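Long-range contacts in SusD homolog (Bacteroides thetaiotaomicron, PDB 3EHM), which probably binds mucin O-glycans at the surface of a human gut symbiont, as a SusD-family lipoprotein serving glycan uptake: residues L52-L57 / N89-N94; W81-S86 / R488-P493. One frame throughout, in Å; residues are numbered along the deposited sequence.

Contact 1 (L52-L57 / N89-N94); sequences LQNTDL and NYAYQN
In the helical body of this SusD-family protein, the last turns of helix 47-57 pack across the start of the long helix 85-110, Asn54 pointing into the groove beside Tyr90, Ala91 and Asn94. The axes come within 9.6 Å and cross at -78°, close to perpendicular, so the meeting is confined to a few side chains. Asn54 carries it. With CG anti to the backbone N (chi1 179°), its amide reaches straight across, and OD1 accepts a hydrogen bond of 2.9 Å from Asn94 ND2. The bond is fairly straight, 160° at the hydrogen, and the oxygen lies almost in the amide plane of Asn94, although the two amides are steeply turned against each other. The same OD1 sits 3.1 Å from Ala91 CA, consistent with the small side chain there. Asn94 ND2 also lies over the centre of the Tyr90 ring, 3.3 Å above its plane. Alongside, the Asn54 amide slides past Tyr90, Asn54 CG 3.6 Å from Tyr90 CD2, the two planes not far from parallel. Next to this polar pair, Thr55 CG2 meets Asn94 CB at 3.4 Å, an apolar touch between side chains lying crosswise. Beyond the pair, Asn54 ND2 donates to Glu78, and Tyr90 OH is bonded to Asp51 of helix 47-57. A leucine in place of Asn54 would probably leave both Asn94 ND2 and Glu78 without this mate. Both ends of the buried Asn54 amide are thus engaged, its oxygen by Asn94 and its nitrogen by Glu78, an arrangement that fixes which way round the amide sits and ties the helix crossing by directional bonding as well as by shape.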
# COMPACT_ATOMS: atom_id res chain seq x y z
N LEU A 52 -7.25 -1.16 10.70
CA LEU A 52 -6.15 -0.53 9.97
C LEU A 52 -4.80 -0.96 10.52
O LEU A 52 -3.81 -1.01 9.79
CB LEU A 52 -6.27 0.99 10.05
CG LEU A 52 -5.28 1.75 9.16
CD1 LEU A 52 -5.61 1.47 7.70
CD2 LEU A 52 -5.36 3.24 9.45
N GLN A 53 -4.74 -1.26 11.81
CA GLN A 53 -3.50 -1.73 12.42
C GLN A 53 -3.09 -3.03 11.74
O GLN A 53 -1.93 -3.22 11.36
CB GLN A 53 -3.70 -2.01 13.91
CG GLN A 53 -3.34 -0.87 14.83
CD GLN A 53 -3.26 -1.31 16.28
OE1 GLN A 53 -2.58 -0.68 17.09
NE2 GLN A 53 -3.96 -2.38 16.62
N ASN A 54 -4.07 -3.90 11.58
CA ASN A 54 -3.89 -5.22 10.97
C ASN A 54 -3.48 -5.16 9.51
O ASN A 54 -2.63 -5.94 9.06
CB ASN A 54 -5.20 -6.01 11.11
CG ASN A 54 -5.13 -7.39 10.48
OD1 ASN A 54 -5.97 -7.74 9.65
ND2 ASN A 54 -4.15 -8.18 10.89
N THR A 55 -4.05 -4.22 8.76
CA THR A 55 -3.75 -4.11 7.33
C THR A 55 -2.57 -3.20 6.98
O THR A 55 -1.76 -3.55 6.13
CB THR A 55 -4.97 -3.60 6.54
OG1 THR A 55 -5.23 -2.24 6.89
CG2 THR A 55 -6.20 -4.44 6.84
N ASP A 56 -2.49 -2.06 7.65
CA ASP A 56 -1.46 -1.07 7.33
C ASP A 56 -0.42 -0.65 8.38
O ASP A 56 0.78 -0.63 8.10
CB ASP A 56 -2.14 0.23 6.86
CG ASP A 56 -2.83 0.10 5.51
OD1 ASP A 56 -3.68 -0.81 5.32
OD2 ASP A 56 -2.53 0.93 4.64
N LEU A 57 -0.89 -0.32 9.57
CA LEU A 57 -0.01 0.20 10.61
C LEU A 57 1.03 -0.66 11.31
O LEU A 57 2.21 -0.29 11.33
CB LEU A 57 -0.85 0.92 11.66
CG LEU A 57 -1.91 1.87 11.09
CD1 LEU A 57 -2.52 2.67 12.24
CD2 LEU A 57 -1.29 2.82 10.06
N ASN A 89 -7.04 -14.76 10.14
CA ASN A 89 -8.46 -14.82 9.84
C ASN A 89 -8.95 -13.37 9.82
O ASN A 89 -9.78 -12.98 8.99
CB ASN A 89 -9.19 -15.61 10.93
CG ASN A 89 -10.69 -15.47 10.85
OD1 ASN A 89 -11.32 -14.91 11.75
ND2 ASN A 89 -11.27 -15.96 9.76
N TYR A 90 -8.41 -12.59 10.74
CA TYR A 90 -8.76 -11.17 10.86
C TYR A 90 -8.32 -10.45 9.59
O TYR A 90 -9.06 -9.62 9.05
CB TYR A 90 -8.05 -10.60 12.10
CG TYR A 90 -8.42 -9.18 12.48
CD1 TYR A 90 -9.74 -8.72 12.38
CD2 TYR A 90 -7.46 -8.33 13.02
CE1 TYR A 90 -10.08 -7.44 12.83
CE2 TYR A 90 -7.80 -7.06 13.47
CZ TYR A 90 -9.11 -6.61 13.37
OH TYR A 90 -9.42 -5.36 13.85
N ALA A 91 -7.13 -10.78 9.10
CA ALA A 91 -6.58 -10.17 7.89
C ALA A 91 -7.43 -10.53 6.68
O ALA A 91 -7.69 -9.68 5.82
CB ALA A 91 -5.14 -10.63 7.68
N TYR A 92 -7.86 -11.78 6.60
CA TYR A 92 -8.69 -12.21 5.48
C TYR A 92 -9.97 -11.39 5.47
O TYR A 92 -10.49 -11.03 4.41
CB TYR A 92 -9.03 -13.70 5.60
CG TYR A 92 -9.65 -14.29 4.36
CD1 TYR A 92 -8.88 -14.59 3.24
CD2 TYR A 92 -11.02 -14.58 4.30
CE1 TYR A 92 -9.45 -15.16 2.10
CE2 TYR A 92 -11.59 -15.15 3.17
CZ TYR A 92 -10.80 -15.44 2.07
OH TYR A 92 -11.37 -16.01 0.95
N GLN A 93 -10.49 -11.08 6.65
CA GLN A 93 -11.71 -10.29 6.74
C GLN A 93 -11.45 -8.86 6.26
O GLN A 93 -12.21 -8.31 5.46
CB GLN A 93 -12.23 -10.24 8.18
CG GLN A 93 -12.53 -11.60 8.81
CD GLN A 93 -13.01 -11.48 10.25
OE1 GLN A 93 -12.55 -10.63 11.01
NE2 GLN A 93 -13.94 -12.35 10.63
N ASN A 94 -10.38 -8.25 6.77
CA ASN A 94 -10.04 -6.88 6.43
C ASN A 94 -9.57 -6.65 5.00
O ASN A 94 -9.71 -5.54 4.48
CB ASN A 94 -9.00 -6.34 7.42
CG ASN A 94 -9.52 -6.29 8.85
OD1 ASN A 94 -10.69 -5.97 9.08
ND2 ASN A 94 -8.66 -6.59 9.81

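Contact 2 (W81-S86 / R488-P493)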
# COMPACT_ATOMS: atom_id res chain seq x y z
N TRP A 81 5.82 -10.83 12.83
CA TRP A 81 5.74 -11.93 11.87
C TRP A 81 5.16 -13.24 12.38
O TRP A 81 5.41 -14.29 11.80
CB TRP A 81 7.13 -12.18 11.27
CG TRP A 81 7.83 -10.94 10.75
CD1 TRP A 81 7.64 -9.64 11.16
CD2 TRP A 81 8.91 -10.90 9.81
NE1 TRP A 81 8.53 -8.81 10.53
CE2 TRP A 81 9.32 -9.56 9.69
CE3 TRP A 81 9.56 -11.88 9.05
CZ2 TRP A 81 10.37 -9.16 8.85
CZ3 TRP A 81 10.61 -11.49 8.21
CH2 TRP A 81 11.00 -10.14 8.12
N ASN A 82 4.40 -13.20 13.47
CA ASN A 82 3.78 -14.41 14.00
C ASN A 82 2.36 -14.42 13.45
O ASN A 82 1.44 -13.84 14.04
CB ASN A 82 3.77 -14.38 15.53
CG ASN A 82 3.40 -15.72 16.13
OD1 ASN A 82 3.48 -15.92 17.35
ND2 ASN A 82 3.00 -16.66 15.28
N PHE A 83 2.18 -15.07 12.30
CA PHE A 83 0.88 -15.12 11.64
C PHE A 83 -0.07 -16.15 12.23
O PHE A 83 -0.32 -17.20 11.63
CB PHE A 83 1.09 -15.36 10.14
CG PHE A 83 1.96 -14.33 9.46
CD1 PHE A 83 2.10 -13.05 10.00
CD2 PHE A 83 2.61 -14.62 8.27
CE1 PHE A 83 2.87 -12.08 9.35
CE2 PHE A 83 3.38 -13.66 7.60
CZ PHE A 83 3.51 -12.39 8.15
N THR A 84 -0.63 -15.82 13.39
CA THR A 84 -1.55 -16.71 14.09
C THR A 84 -2.88 -16.89 13.38
O THR A 84 -3.26 -16.09 12.53
CB THR A 84 -1.84 -16.19 15.50
OG1 THR A 84 -2.54 -14.95 15.40
CG2 THR A 84 -0.54 -15.98 16.27
N ASP A 85 -3.58 -17.96 13.74
CA ASP A 85 -4.87 -18.27 13.15
C ASP A 85 -5.84 -17.10 13.30
O ASP A 85 -6.49 -16.69 12.34
CB ASP A 85 -5.46 -19.52 13.81
CG ASP A 85 -6.47 -20.22 12.94
OD1 ASP A 85 -6.05 -20.98 12.04
OD2 ASP A 85 -7.68 -20.01 13.14
N SER A 86 -5.94 -16.56 14.51
CA SER A 86 -6.85 -15.45 14.76
C SER A 86 -6.51 -14.19 13.97
O SER A 86 -7.39 -13.55 13.40
CB SER A 86 -6.90 -15.11 16.25
OG SER A 86 -5.62 -14.73 16.72
N ARG A 488 4.66 -12.51 2.24
CA ARG A 488 3.21 -12.57 2.15
C ARG A 488 2.62 -12.97 3.49
O ARG A 488 3.34 -13.43 4.37
CB ARG A 488 2.79 -13.63 1.12
CG ARG A 488 3.21 -15.06 1.52
CD ARG A 488 2.79 -16.12 0.49
NE ARG A 488 1.36 -16.42 0.52
CZ ARG A 488 0.78 -17.29 1.34
NH1 ARG A 488 1.50 -17.97 2.22
NH2 ARG A 488 -0.53 -17.49 1.28
N PHE A 489 1.31 -12.79 3.63
CA PHE A 489 0.61 -13.21 4.83
C PHE A 489 0.24 -14.65 4.49
O PHE A 489 0.18 -15.00 3.31
CB PHE A 489 -0.69 -12.42 5.04
CG PHE A 489 -0.57 -11.24 5.97
CD1 PHE A 489 0.65 -10.92 6.56
CD2 PHE A 489 -1.69 -10.46 6.26
CE1 PHE A 489 0.75 -9.82 7.42
CE2 PHE A 489 -1.59 -9.36 7.12
CZ PHE A 489 -0.37 -9.05 7.70
N ARG A 490 0.01 -15.49 5.49
CA ARG A 490 -0.40 -16.87 5.22
C ARG A 490 -1.86 -16.96 5.64
O ARG A 490 -2.31 -16.19 6.49
CB ARG A 490 0.43 -17.88 6.02
CG ARG A 490 0.10 -17.92 7.51
CD ARG A 490 0.64 -19.17 8.18
NE ARG A 490 0.28 -19.20 9.60
CZ ARG A 490 0.34 -20.27 10.37
NH1 ARG A 490 0.75 -21.43 9.87
NH2 ARG A 490 -0.04 -20.19 11.64
N PHE A 491 -2.60 -17.88 5.05
CA PHE A 491 -4.00 -18.06 5.42
C PHE A 491 -4.03 -18.73 6.78
O PHE A 491 -3.06 -19.37 7.19
CB PHE A 491 -4.73 -18.93 4.40
CG PHE A 491 -4.90 -18.27 3.07
CD1 PHE A 491 -5.86 -17.28 2.88
CD2 PHE A 491 -4.07 -18.60 2.00
CE1 PHE A 491 -5.99 -16.63 1.66
CE2 PHE A 491 -4.20 -17.95 0.77
CZ PHE A 491 -5.16 -16.97 0.60
N ALA A 492 -5.15 -18.57 7.49
CA ALA A 492 -5.31 -19.19 8.80
C ALA A 492 -5.47 -20.69 8.57
O ALA A 492 -6.36 -21.12 7.84
CB ALA A 492 -6.56 -18.62 9.48
N PRO A 493 -4.59 -21.51 9.18
CA PRO A 493 -4.66 -22.97 9.02
C PRO A 493 -6.07 -23.55 9.18
O PRO A 493 -6.49 -24.39 8.38
CB PRO A 493 -3.69 -23.47 10.08
CG PRO A 493 -2.63 -22.41 10.07
CD PRO A 493 -3.46 -21.13 10.04
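The backbones of 81-86 and 488-493 run alongside each other, their CA atoms closing from 6.8 Å at the pair Phe83 and Arg490 to 4.5 Å at the pair Asp85 and Ala492. Phe83 is the centre of an inverse gamma turn just ahead of helix 85-110, and Thr84, at the N-cap, bonds through its side chain to the backbone N of Arg87. The turn presents Phe83 O to Arg490, which grips it side-on with two nitrogens: NE at 2.9 Å from Phe83 O, in the carbonyl plane, and NH2 to the same oxygen, tilted from that plane. Arg490 CG sits between its backbone N and carbonyl carbon (chi1 73°), and the chain then runs extended to NE, laying CG against Phe83 CB and bringing the guanidinium edge to the oxygen. Phe83 itself reaches into the loop, where the edge of Phe489 meets one face of its ring in a T-shaped stack, centroids 5.0 Å apart and planes at 67°. Met88 and Tyr63 also touch both phenylalanines. Phe83 CE2 comes to 3.2 Å from Arg488 O, a buried carbonyl with no hydrogen-bond partner in the model. Farther along, Asp85 OD2 bonds to Thr494 at the end of the loop, while Ala492 CB packs 3.5 Å from Asp85 O. Pro493 adds its ring to both neighbours: CD lies 3.3 Å from Asp85 OD1, and CG stands 3.3 Å above the plane of the Arg490 guanidinium.

Contacts 1 and 2 lie with centres about 11 Å apart on the same side of the chain's centre, joined through helix 85-110. That helix begins within contact 2, at 85-86, and one turn later supplies 89-94 to contact 1. Along the chain the order is 52-57, 81-86, 89-94, 488-493, so the segments of the two contacts alternate. They touch directly: Ala91 CB meets Phe489 CD2 at 3.7 Å, and the rings of Tyr92 and Phe491 pack nearby. The first turns of one helix thereby hold helix 47-57, near the N-terminus, and a loop from some 400 residues later, joining parts from early and late in the sequence of the SusD-family fold.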